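Local coordinates for protein predicted acetyltransferase (Clostridium acetobutylicum, PDB 3MGD) that binds acetyl-CoA and probably transfers its acetyl group to an unidentified acceptor, as members of the GNAT acetyltransferase family do, at residues 51-56 with 65-70; 85-90 with 121-126; 105-110 with 134-139. All blocks are in the same frame, centred on the assembly; numbering follows the deposited sequence.

Contact 1: residues 51-56 with 65-70; sequences LVEWIA and TAAIAF
V52 and I68 face each other as a hydrogen-bonded pair in the antiparallel beta hairpin of strands 51-58 and 61-72, which lies within the central sheet of the GNAT fold. V52 N bonds to I68 O in a nearly straight line (2.9 Å, 171° at the hydrogen), and I68 N returns a bond to V52 O. W54 and A66 repeat the exchange less regularly two residues on, with W54 N 2.8 Å from A66 O and the return bond longer and more bent. V52 O also receives a close but bent CA-H...O contact from A67. Beyond the backbone, V52 rests its CB on I68 CG2 at 4.1 Å, while its CG2 branch reaches the edge of the F70 ring at CE2 (4.0 Å), close to the ring plane. Helix 101-115 lies over this face of the sheet, where W54 NE1 is hydrogen-bonded to E112.

L51 works on the other face. With CG anti to the backbone N (chi1 -176°), its CD1 methyl leans across to the neighbouring strand and meets A69 CB at 3.9 Å and A67 CB at 4.0 Å, so the methyl bears on two alanines of the opposite strand. Y41 and F42 of helix 35-47 pack on L51 as well.

At the far end of the pairing, T65 shares that face with E53. The carboxylate of E53 passes alongside A67, with OE2 3.5 Å from A67 CB. Both polar ends turn to N89 on strand 83-92, whose side-chain amide donates a hydrogen bond to E53 OE2 and whose backbone oxygen is hydrogen-bonded to T65 OG1. T65 CB, meanwhile, lies 3.5 Å from E53 OE1.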
loop_
_atom_site.group_PDB
_atom_site.type_symbol
_atom_site.label_atom_id
_atom_site.label_comp_id
_atom_site.label_asym_id
_atom_site.label_seq_id
_atom_site.Cartn_x
_atom_site.Cartn_y
_atom_site.Cartn_z
ATOM N N LEU A 51 -8.466 -9.803 -3.488
ATOM C CA LEU A 51 -8.127 -10.379 -2.192
ATOM C C LEU A 51 -8.273 -11.897 -2.285
ATOM O O LEU A 51 -9.253 -12.386 -2.839
ATOM C CB LEU A 51 -9.080 -9.855 -1.111
ATOM C CG LEU A 51 -8.748 -10.336 0.307
ATOM C CD1 LEU A 51 -7.499 -9.595 0.841
ATOM C CD2 LEU A 51 -9.950 -10.176 1.259
ATOM N N VAL A 52 -7.296 -12.632 -1.763
ATOM C CA VAL A 52 -7.414 -14.081 -1.598
ATOM C C VAL A 52 -7.168 -14.415 -0.129
ATOM O O VAL A 52 -6.124 -14.087 0.418
ATOM C CB VAL A 52 -6.390 -14.856 -2.465
ATOM C CG1 VAL A 52 -6.421 -16.353 -2.146
ATOM C CG2 VAL A 52 -6.652 -14.616 -3.965
ATOM N N GLU A 53 -8.135 -15.055 0.514
ATOM C CA GLU A 53 -7.986 -15.373 1.931
ATOM C C GLU A 53 -8.080 -16.871 2.116
ATOM O O GLU A 53 -9.115 -17.477 1.848
ATOM C CB GLU A 53 -9.013 -14.624 2.793
ATOM C CG GLU A 53 -8.987 -15.020 4.291
ATOM C CD GLU A 53 -9.297 -13.860 5.239
ATOM O OE1 GLU A 53 -9.565 -14.130 6.434
ATOM O OE2 GLU A 53 -9.285 -12.684 4.803
ATOM N N TRP A 54 -6.968 -17.468 2.535
ATOM C CA TRP A 54 -6.914 -18.894 2.774
ATOM C C TRP A 54 -7.395 -19.173 4.194
ATOM O O TRP A 54 -7.169 -18.374 5.114
ATOM C CB TRP A 54 -5.488 -19.417 2.594
ATOM C CG TRP A 54 -5.134 -19.742 1.174
ATOM C CD1 TRP A 54 -4.566 -18.908 0.247
ATOM C CD2 TRP A 54 -5.324 -21.002 0.524
ATOM N NE1 TRP A 54 -4.389 -19.584 -0.947
ATOM C CE2 TRP A 54 -4.843 -20.873 -0.794
ATOM C CE3 TRP A 54 -5.843 -22.236 0.938
ATOM C CZ2 TRP A 54 -4.890 -21.924 -1.708
ATOM C CZ3 TRP A 54 -5.885 -23.278 0.032
ATOM C CH2 TRP A 54 -5.413 -23.118 -1.277
ATOM N N ILE A 55 -8.075 -20.299 4.369
ATOM C CA ILE A 55 -8.492 -20.709 5.706
ATOM C C ILE A 55 -8.074 -22.147 5.999
ATOM O O ILE A 55 -8.017 -22.986 5.106
ATOM C CB ILE A 55 -10.025 -20.551 5.921
ATOM C CG1 ILE A 55 -10.798 -21.633 5.184
ATOM C CG2 ILE A 55 -10.516 -19.180 5.483
ATOM C CD1 ILE A 55 -12.291 -21.501 5.358
ATOM N N ALA A 56 -7.755 -22.410 7.257
ATOM C CA ALA A 56 -7.448 -23.759 7.712
ATOM C C ALA A 56 -8.600 -24.138 8.613
ATOM O O ALA A 56 -8.948 -23.377 9.523
ATOM C CB ALA A 56 -6.150 -23.778 8.486
ATOM N N THR A 65 -6.493 -18.169 9.523
ATOM C CA THR A 65 -6.725 -17.474 8.268
ATOM C C THR A 65 -5.423 -16.795 7.849
ATOM O O THR A 65 -4.517 -16.621 8.663
ATOM C CB THR A 65 -7.781 -16.367 8.418
ATOM O OG1 THR A 65 -7.325 -15.388 9.363
ATOM C CG2 THR A 65 -9.119 -16.942 8.887
ATOM N N ALA A 66 -5.350 -16.401 6.578
ATOM C CA ALA A 66 -4.208 -15.645 6.055
ATOM C C ALA A 66 -4.629 -15.097 4.704
ATOM O O ALA A 66 -5.156 -15.842 3.879
ATOM C CB ALA A 66 -3.009 -16.552 5.888
ATOM N N ALA A 67 -4.432 -13.805 4.470
ATOM C CA ALA A 67 -4.866 -13.237 3.180
ATOM C C ALA A 67 -3.769 -12.473 2.463
ATOM O O ALA A 67 -2.783 -12.040 3.069
ATOM C CB ALA A 67 -6.094 -12.343 3.349
ATOM N N ILE A 68 -3.957 -12.303 1.159
ATOM C CA ILE A 68 -3.070 -11.453 0.386
ATOM C C ILE A 68 -3.965 -10.592 -0.481
ATOM O O ILE A 68 -4.915 -11.099 -1.090
ATOM C CB ILE A 68 -2.040 -12.271 -0.445
ATOM C CG1 ILE A 68 -1.037 -11.348 -1.143
ATOM C CG2 ILE A 68 -2.740 -13.235 -1.431
ATOM C CD1 ILE A 68 0.225 -12.055 -1.602
ATOM N N ALA A 69 -3.697 -9.288 -0.465
ATOM C CA ALA A 69 -4.392 -8.309 -1.308
ATOM C C ALA A 69 -3.436 -7.828 -2.383
ATOM O O ALA A 69 -2.245 -7.637 -2.124
ATOM C CB ALA A 69 -4.850 -7.117 -0.468
ATOM N N PHE A 70 -3.948 -7.622 -3.594
ATOM C CA PHE A 70 -3.098 -7.174 -4.692
ATOM C C PHE A 70 -3.307 -5.693 -4.915
ATOM O O PHE A 70 -4.415 -5.250 -5.205
ATOM C CB PHE A 70 -3.375 -7.991 -5.947
ATOM C CG PHE A 70 -3.339 -9.454 -5.695
ATOM C CD1 PHE A 70 -2.146 -10.077 -5.385
ATOM C CD2 PHE A 70 -4.503 -10.198 -5.701
ATOM C CE1 PHE A 70 -2.115 -11.439 -5.115
ATOM C CE2 PHE A 70 -4.478 -11.545 -5.432
ATOM C CZ PHE A 70 -3.284 -12.163 -5.141
#

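Contact 2: residues 85-90 with 121-126. With ACO (acetyl coenzyme *a), chain C.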
loop_
_atom_site.group_PDB
_atom_site.type_symbol
_atom_site.label_atom_id
_atom_site.label_comp_id
_atom_site.label_asym_id
_atom_site.label_seq_id
_atom_site.Cartn_x
_atom_site.Cartn_y
_atom_site.Cartn_z
ATOM N N GLY A 85 1.905 -7.658 -3.527
ATOM C CA GLY A 85 0.958 -8.429 -2.743
ATOM C C GLY A 85 1.063 -7.886 -1.333
ATOM O O GLY A 85 2.160 -7.694 -0.821
ATOM N N TYR A 86 -0.076 -7.621 -0.713
ATOM C CA TYR A 86 -0.107 -7.068 0.636
ATOM C C TYR A 86 -0.690 -8.142 1.547
ATOM O O TYR A 86 -1.855 -8.518 1.411
ATOM C CB TYR A 86 -0.992 -5.813 0.674
ATOM C CG TYR A 86 -1.179 -5.238 2.064
ATOM C CD1 TYR A 86 -0.169 -4.510 2.678
ATOM C CD2 TYR A 86 -2.370 -5.425 2.759
ATOM C CE1 TYR A 86 -0.337 -3.983 3.958
ATOM C CE2 TYR A 86 -2.550 -4.905 4.037
ATOM C CZ TYR A 86 -1.535 -4.185 4.623
ATOM O OH TYR A 86 -1.718 -3.676 5.889
ATOM N N ILE A 87 0.121 -8.650 2.463
ATOM C CA ILE A 87 -0.326 -9.745 3.316
ATOM C C ILE A 87 -1.020 -9.220 4.565
ATOM O O ILE A 87 -0.591 -8.229 5.162
ATOM C CB ILE A 87 0.851 -10.702 3.639
ATOM C CG1 ILE A 87 1.204 -11.480 2.348
ATOM C CG2 ILE A 87 0.526 -11.595 4.841
ATOM C CD1 ILE A 87 2.229 -12.575 2.521
ATOM N N THR A 88 -2.108 -9.884 4.951
ATOM C CA THR A 88 -2.986 -9.342 5.978
ATOM C C THR A 88 -3.891 -10.441 6.517
ATOM O O THR A 88 -3.858 -11.570 6.026
ATOM C CB THR A 88 -3.830 -8.173 5.367
ATOM O OG1 THR A 88 -4.489 -7.442 6.405
ATOM C CG2 THR A 88 -4.856 -8.687 4.341
ATOM N N ASN A 89 -4.703 -10.103 7.525
ATOM C CA ASN A 89 -5.700 -11.015 8.045
ATOM C C ASN A 89 -5.110 -12.347 8.463
ATOM O O ASN A 89 -5.723 -13.386 8.255
ATOM C CB ASN A 89 -6.824 -11.244 7.027
ATOM C CG ASN A 89 -7.621 -9.990 6.752
ATOM O OD1 ASN A 89 -7.435 -8.972 7.408
ATOM N ND2 ASN A 89 -8.499 -10.051 5.753
HETATM N N MSE A 90 -3.911 -12.331 9.030
HETATM C CA MSE A 90 -3.351 -13.572 9.522
HETATM C C MSE A 90 -3.700 -13.795 10.990
HETATM O O MSE A 90 -3.488 -12.943 11.850
HETATM C CB MSE A 90 -1.850 -13.638 9.278
HETATM C CG MSE A 90 -1.538 -13.647 7.765
HETATM SE SE MSE A 90 0.312 -14.069 7.459
HETATM C CE MSE A 90 0.325 -15.908 8.121
ATOM N N ILE A 121 6.280 -8.503 -2.022
ATOM C CA ILE A 121 5.220 -8.632 -1.022
ATOM C C ILE A 121 5.515 -7.694 0.133
ATOM O O ILE A 121 6.667 -7.445 0.459
ATOM C CB ILE A 121 5.142 -10.058 -0.472
ATOM C CG1 ILE A 121 5.270 -11.070 -1.608
ATOM C CG2 ILE A 121 3.840 -10.263 0.289
ATOM C CD1 ILE A 121 4.226 -10.906 -2.671
ATOM N N CYS A 122 4.478 -7.150 0.748
ATOM C CA CYS A 122 4.707 -6.287 1.889
ATOM C C CYS A 122 3.625 -6.550 2.902
ATOM O O CYS A 122 2.632 -7.199 2.590
ATOM C CB CYS A 122 4.724 -4.817 1.453
ATOM S SG CYS A 122 3.207 -4.253 0.648
ATOM N N LEU A 123 3.831 -6.076 4.122
ATOM C CA LEU A 123 2.846 -6.252 5.187
ATOM C C LEU A 123 3.175 -5.311 6.327
ATOM O O LEU A 123 4.266 -4.733 6.369
ATOM C CB LEU A 123 2.846 -7.700 5.690
ATOM C CG LEU A 123 4.162 -8.304 6.196
ATOM C CD1 LEU A 123 4.588 -7.744 7.549
ATOM C CD2 LEU A 123 4.049 -9.811 6.276
ATOM N N VAL A 124 2.228 -5.158 7.248
ATOM C CA VAL A 124 2.474 -4.460 8.499
ATOM C C VAL A 124 2.524 -5.485 9.633
ATOM O O VAL A 124 1.555 -6.200 9.893
ATOM C CB VAL A 124 1.375 -3.422 8.797
ATOM C CG1 VAL A 124 1.590 -2.799 10.170
ATOM C CG2 VAL A 124 1.331 -2.338 7.691
ATOM N N ALA A 125 3.661 -5.555 10.308
ATOM C CA ALA A 125 3.892 -6.611 11.277
ATOM C C ALA A 125 3.306 -6.266 12.642
ATOM O O ALA A 125 3.547 -5.188 13.178
ATOM C CB ALA A 125 5.384 -6.887 11.393
ATOM N N SER A 126 2.522 -7.185 13.188
ATOM C CA SER A 126 2.043 -7.077 14.556
ATOM C C SER A 126 3.133 -7.592 15.492
ATOM O O SER A 126 4.161 -8.095 15.026
ATOM C CB SER A 126 0.796 -7.928 14.724
ATOM O OG SER A 126 1.131 -9.282 14.539
HETATM N N1A ACO C . 10.328 -25.838 14.058
HETATM C C2A ACO C . 10.656 -25.029 15.150
HETATM N N3A ACO C . 9.831 -23.931 15.496
HETATM C C4A ACO C . 8.644 -23.653 14.705
HETATM C C5A ACO C . 8.306 -24.482 13.587
HETATM C C6A ACO C . 9.118 -25.557 13.248
HETATM N N6A ACO C . 8.771 -26.392 12.116
HETATM N N7A ACO C . 7.093 -23.982 12.998
HETATM C C8A ACO C . 6.693 -22.876 13.735
HETATM N N9A ACO C . 7.667 -22.648 14.790
HETATM C C1B ACO C . 7.513 -21.648 15.832
HETATM C C2B ACO C . 8.291 -20.447 15.267
HETATM O O2B ACO C . 9.639 -20.535 14.937
HETATM C C3B ACO C . 7.802 -19.321 16.150
HETATM O O3B ACO C . 8.458 -19.089 17.376
HETATM P P3B ACO C . 9.653 -18.048 17.541
HETATM O O7A ACO C . 10.455 -18.448 18.827
HETATM O O8A ACO C . 9.087 -16.621 17.704
HETATM O O9A ACO C . 10.566 -18.091 16.333
HETATM C C4B ACO C . 6.274 -19.667 16.221
HETATM O O4B ACO C . 6.259 -21.138 16.312
HETATM C C5B ACO C . 5.222 -19.032 15.334
HETATM O O5B ACO C . 5.295 -19.510 14.014
HETATM P P1A ACO C . 4.028 -20.147 13.315
HETATM O O1A ACO C . 3.566 -21.438 14.009
HETATM O O2A ACO C . 4.376 -20.357 11.844
HETATM O O3A ACO C . 2.913 -19.037 13.425
HETATM P P2A ACO C . 1.506 -19.238 14.145
HETATM O O4A ACO C . 1.640 -19.451 15.691
HETATM O O5A ACO C . 0.698 -20.308 13.464
HETATM O O6A ACO C . 0.696 -17.915 13.873
HETATM C CBP ACO C . 0.324 -15.540 14.223
HETATM C CCP ACO C . 1.323 -16.674 14.042
HETATM C CDP ACO C . 1.034 -14.197 14.164
HETATM C CEP ACO C . -0.699 -15.664 13.144
HETATM C CAP ACO C . -0.341 -15.696 15.632
HETATM O OAP ACO C . 0.577 -15.563 16.664
HETATM C C9P ACO C . -1.591 -14.876 15.839
HETATM O O9P ACO C . -2.683 -15.200 15.371
HETATM N N8P ACO C . -1.448 -13.680 16.643
HETATM C C7P ACO C . -2.583 -12.780 16.844
HETATM C C6P ACO C . -3.005 -12.126 15.580
HETATM C C5P ACO C . -1.821 -11.539 14.843
HETATM O O5P ACO C . -0.968 -10.888 15.447
HETATM N N4P ACO C . -1.712 -11.814 13.451
HETATM C C3P ACO C . -0.773 -11.112 12.610
HETATM C C2P ACO C . -1.161 -9.719 12.184
HETATM S S1P ACO C . -0.040 -8.971 11.027
HETATM C C ACO C . -0.363 -9.453 9.450
HETATM O O ACO C . -1.294 -10.212 9.227
HETATM C CH3 ACO C . 0.566 -9.068 8.365
HETATM O O HOH W 1 -0.296 -6.105 6.997
#
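C122 O accepts a hydrogen bond from I87 N (2.9 Å, 166° at the hydrogen) and a CA-H...O contact from Y86. With C122 N bonded to G85 O, also at 2.9 Å, this makes the parallel pairing of the beta-alpha-beta unit that runs from strand 83-92 through helix 101-115 to strand 120-124. I87 lays CG1 against I121 CG2 at 3.6 Å on the face toward the helix. On the other face, C122 SG lies at the edge of the Y86 ring, in its plane, a sulfur-aromatic contact; F73 of the second subunit meets the same ring edge-to-face.

Past I87 the strands part, the splay characteristic of the GNAT fold, and acetyl-CoA lies in the gap. A water spans the opening, donating to I87 O at 2.8 Å and accepting from V124 N at 2.7 Å. Beyond it, acetyl-CoA N4P donates to the backbone oxygen of selenomethionine M90 at 2.6 Å, and M90 N makes a weak hydrogen bond to the thioester O. From the loop after strand 120-124, S126 OG, which also caps the N of G129, donates to acetyl-CoA O5P at 2.8 Å.

Contact 3: residues 105-110 with 134-139; sequences MLDRLV and KKYGFQ. With ACO (acetyl coenzyme *a), chain C.
Y136 reaches across to D107 with its hydroxyl, donating from OH to D107 OD1 at 2.7 Å. The carboxylate oxygen is met on its anti side, 17° out of the carboxylate plane, and it lies in the plane of the tyrosine ring, at the edge. L106 covers one ring face: its CB sits 3.9 Å from the centroid of the Y136 ring, displaced toward the rim in a CH-pi contact, while CD1 spreads back along the ring to 3.8 Å from Y136 CG. V110, one helical turn on, brings its CG2 methyl to the ring edge, 3.7 Å from Y136 OH.

These contacts join helix 101-115, which follows the acetyl-CoA-binding turn of the GNAT fold, to the C-terminal end of helix 129-136. That helix finishes in a Schellman motif at G137, whose positive phi (120°) suits glycine; G137 N bonds back to K134 O. Just after it, F138 is buried, with CE1 4.3 Å from L106 CD2, and Q139 NE2 donates to G137 O, straight at the hydrogen but from above the carbonyl plane. L147 of the second subunit packs on both Y136 and F138. Next to the tyrosine in sequence, K135 points to acetyl-CoA instead: its side chain runs out fully extended from chi1 (-178°) onward, and NZ donates to the ribose hydroxyl O2B of acetyl-CoA at 3.0 Å.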
loop_
_atom_site.group_PDB
_atom_site.type_symbol
_atom_site.label_atom_id
_atom_site.label_comp_id
_atom_site.label_asym_id
_atom_site.label_seq_id
_atom_site.Cartn_x
_atom_site.Cartn_y
_atom_site.Cartn_z
HETATM N N MSE A 105 1.029 -20.960 5.774
HETATM C CA MSE A 105 0.119 -20.034 5.088
HETATM C C MSE A 105 0.904 -19.047 4.226
HETATM O O MSE A 105 0.504 -18.746 3.100
HETATM C CB MSE A 105 -0.732 -19.249 6.090
HETATM C CG MSE A 105 -1.850 -20.031 6.739
HETATM SE SE MSE A 105 -3.173 -20.598 5.423
HETATM C CE MSE A 105 -4.782 -20.526 6.536
ATOM N N LEU A 106 2.004 -18.521 4.762
ATOM C CA LEU A 106 2.852 -17.610 3.987
ATOM C C LEU A 106 3.278 -18.264 2.670
ATOM O O LEU A 106 3.309 -17.604 1.639
ATOM C CB LEU A 106 4.080 -17.159 4.792
ATOM C CG LEU A 106 3.817 -16.195 5.959
ATOM C CD1 LEU A 106 5.018 -16.078 6.888
ATOM C CD2 LEU A 106 3.420 -14.832 5.420
ATOM N N ASP A 107 3.603 -19.562 2.697
ATOM C CA ASP A 107 3.963 -20.263 1.457
ATOM C C ASP A 107 2.814 -20.203 0.455
ATOM O O ASP A 107 3.036 -19.972 -0.739
ATOM C CB ASP A 107 4.341 -21.733 1.694
ATOM C CG ASP A 107 5.638 -21.900 2.480
ATOM O OD1 ASP A 107 6.515 -21.013 2.424
ATOM O OD2 ASP A 107 5.790 -22.947 3.141
ATOM N N ARG A 108 1.587 -20.428 0.929
ATOM C CA ARG A 108 0.431 -20.404 0.040
ATOM C C ARG A 108 0.194 -19.007 -0.525
ATOM O O ARG A 108 -0.200 -18.863 -1.679
ATOM C CB ARG A 108 -0.837 -20.891 0.748
ATOM C CG ARG A 108 -0.769 -22.327 1.220
ATOM C CD ARG A 108 -2.112 -22.750 1.805
ATOM N NE ARG A 108 -2.105 -24.139 2.275
ATOM C CZ ARG A 108 -2.383 -25.198 1.512
ATOM N NH1 ARG A 108 -2.692 -25.053 0.223
ATOM N NH2 ARG A 108 -2.351 -26.414 2.038
ATOM N N LEU A 109 0.433 -17.978 0.288
ATOM C CA LEU A 109 0.225 -16.606 -0.175
ATOM C C LEU A 109 1.270 -16.194 -1.202
ATOM O O LEU A 109 0.955 -15.529 -2.178
ATOM C CB LEU A 109 0.197 -15.624 0.997
ATOM C CG LEU A 109 -0.957 -15.851 1.985
ATOM C CD1 LEU A 109 -0.836 -14.883 3.150
ATOM C CD2 LEU A 109 -2.311 -15.717 1.316
ATOM N N VAL A 110 2.514 -16.595 -0.974
ATOM C CA VAL A 110 3.567 -16.365 -1.944
ATOM C C VAL A 110 3.183 -17.003 -3.274
ATOM O O VAL A 110 3.413 -16.434 -4.343
ATOM C CB VAL A 110 4.915 -16.919 -1.432
ATOM C CG1 VAL A 110 5.890 -17.148 -2.580
ATOM C CG2 VAL A 110 5.493 -15.968 -0.379
ATOM N N LYS A 134 10.033 -12.113 10.114
ATOM C CA LYS A 134 11.491 -11.973 10.116
ATOM C C LYS A 134 12.139 -13.314 9.802
ATOM O O LYS A 134 13.043 -13.400 8.963
ATOM C CB LYS A 134 12.005 -11.436 11.463
ATOM C CG LYS A 134 11.788 -9.937 11.686
ATOM C CD LYS A 134 12.367 -9.109 10.540
ATOM C CE LYS A 134 12.185 -7.614 10.781
ATOM N NZ LYS A 134 13.050 -7.098 11.883
ATOM N N LYS A 135 11.672 -14.361 10.477
ATOM C CA LYS A 135 12.183 -15.714 10.232
ATOM C C LYS A 135 12.003 -16.110 8.771
ATOM O O LYS A 135 12.871 -16.760 8.179
ATOM C CB LYS A 135 11.534 -16.735 11.181
ATOM C CG LYS A 135 12.041 -18.160 11.018
ATOM C CD LYS A 135 11.238 -19.127 11.883
ATOM C CE LYS A 135 11.873 -20.519 11.939
ATOM N NZ LYS A 135 10.918 -21.557 12.449
ATOM N N TYR A 136 10.899 -15.661 8.175
ATOM C CA TYR A 136 10.550 -16.014 6.801
ATOM C C TYR A 136 11.351 -15.261 5.738
ATOM O O TYR A 136 11.405 -15.687 4.588
ATOM C CB TYR A 136 9.059 -15.752 6.571
ATOM C CG TYR A 136 8.466 -16.466 5.377
ATOM C CD1 TYR A 136 8.058 -17.799 5.462
ATOM C CD2 TYR A 136 8.268 -15.802 4.182
ATOM C CE1 TYR A 136 7.507 -18.449 4.361
ATOM C CE2 TYR A 136 7.717 -16.443 3.084
ATOM C CZ TYR A 136 7.338 -17.760 3.180
ATOM O OH TYR A 136 6.780 -18.374 2.085
ATOM N N GLY A 137 11.938 -14.123 6.103
ATOM C CA GLY A 137 12.723 -13.363 5.153
ATOM C C GLY A 137 12.231 -11.953 4.887
ATOM O O GLY A 137 12.814 -11.238 4.080
ATOM N N PHE A 138 11.157 -11.531 5.546
ATOM C CA PHE A 138 10.726 -10.154 5.353
ATOM C C PHE A 138 11.783 -9.207 5.923
ATOM O O PHE A 138 12.413 -9.507 6.940
ATOM C CB PHE A 138 9.352 -9.906 5.981
ATOM C CG PHE A 138 8.216 -10.468 5.180
ATOM C CD1 PHE A 138 7.890 -11.815 5.262
ATOM C CD2 PHE A 138 7.454 -9.643 4.366
ATOM C CE1 PHE A 138 6.834 -12.327 4.537
ATOM C CE2 PHE A 138 6.402 -10.150 3.635
ATOM C CZ PHE A 138 6.089 -11.497 3.713
ATOM N N GLN A 139 11.978 -8.070 5.258
ATOM C CA GLN A 139 13.018 -7.123 5.640
ATOM C C GLN A 139 12.479 -5.798 6.173
ATOM O O GLN A 139 11.517 -5.255 5.627
ATOM C CB GLN A 139 13.900 -6.829 4.424
ATOM C CG GLN A 139 14.465 -8.071 3.781
ATOM C CD GLN A 139 15.568 -8.670 4.613
ATOM O OE1 GLN A 139 16.527 -7.985 4.958
ATOM N NE2 GLN A 139 15.440 -9.953 4.951
HETATM N N1A ACO C . 10.328 -25.838 14.058
HETATM C C2A ACO C . 10.656 -25.029 15.150
HETATM N N3A ACO C . 9.831 -23.931 15.496
HETATM C C4A ACO C . 8.644 -23.653 14.705
HETATM C C5A ACO C . 8.306 -24.482 13.587
HETATM C C6A ACO C . 9.118 -25.557 13.248
HETATM N N6A ACO C . 8.771 -26.392 12.116
HETATM N N7A ACO C . 7.093 -23.982 12.998
HETATM C C8A ACO C . 6.693 -22.876 13.735
HETATM N N9A ACO C . 7.667 -22.648 14.790
HETATM C C1B ACO C . 7.513 -21.648 15.832
HETATM C C2B ACO C . 8.291 -20.447 15.267
HETATM O O2B ACO C . 9.639 -20.535 14.937
HETATM C C3B ACO C . 7.802 -19.321 16.150
HETATM O O3B ACO C . 8.458 -19.089 17.376
HETATM P P3B ACO C . 9.653 -18.048 17.541
HETATM O O7A ACO C . 10.455 -18.448 18.827
HETATM O O8A ACO C . 9.087 -16.621 17.704
HETATM O O9A ACO C . 10.566 -18.091 16.333
HETATM C C4B ACO C . 6.274 -19.667 16.221
HETATM O O4B ACO C . 6.259 -21.138 16.312
HETATM C C5B ACO C . 5.222 -19.032 15.334
HETATM O O5B ACO C . 5.295 -19.510 14.014
HETATM P P1A ACO C . 4.028 -20.147 13.315
HETATM O O1A ACO C . 3.566 -21.438 14.009
HETATM O O2A ACO C . 4.376 -20.357 11.844
HETATM O O3A ACO C . 2.913 -19.037 13.425
HETATM P P2A ACO C . 1.506 -19.238 14.145
HETATM O O4A ACO C . 1.640 -19.451 15.691
HETATM O O5A ACO C . 0.698 -20.308 13.464
HETATM O O6A ACO C . 0.696 -17.915 13.873
HETATM C CBP ACO C . 0.324 -15.540 14.223
HETATM C CCP ACO C . 1.323 -16.674 14.042
HETATM C CDP ACO C . 1.034 -14.197 14.164
HETATM C CEP ACO C . -0.699 -15.664 13.144
HETATM C CAP ACO C . -0.341 -15.696 15.632
HETATM O OAP ACO C . 0.577 -15.563 16.664
HETATM C C9P ACO C . -1.591 -14.876 15.839
HETATM O O9P ACO C . -2.683 -15.200 15.371
HETATM N N8P ACO C . -1.448 -13.680 16.643
HETATM C C7P ACO C . -2.583 -12.780 16.844
HETATM C C6P ACO C . -3.005 -12.126 15.580
HETATM C C5P ACO C . -1.821 -11.539 14.843
HETATM O O5P ACO C . -0.968 -10.888 15.447
HETATM N N4P ACO C . -1.712 -11.814 13.451
HETATM C C3P ACO C . -0.773 -11.112 12.610
HETATM C C2P ACO C . -1.161 -9.719 12.184
HETATM S S1P ACO C . -0.040 -8.971 11.027
HETATM C C ACO C . -0.363 -9.453 9.450
HETATM O O ACO C . -1.294 -10.212 9.227
HETATM C CH3 ACO C . 0.566 -9.068 8.365
#

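From the N terminus, contact 1 comes first, closing the short hairpin between strands 51-58 and 61-72 before the other two begin. Strand 61-72 then pairs along its other edge with strand 83-92, where A67 N and T88 O probably bond, so contacts 1 and 2 are successive steps across one sheet. Contacts 2 and 3 cross: helix 101-115 departs after 85-90, strand 120-124 returns to complete contact 2, and only then does 134-139 close contact 3. Helix 101-115 packs on the sheet through selenomethionine M105 and L109, while L123 touches F138. Contacts 2 and 3 both reach acetyl-CoA and the second subunit.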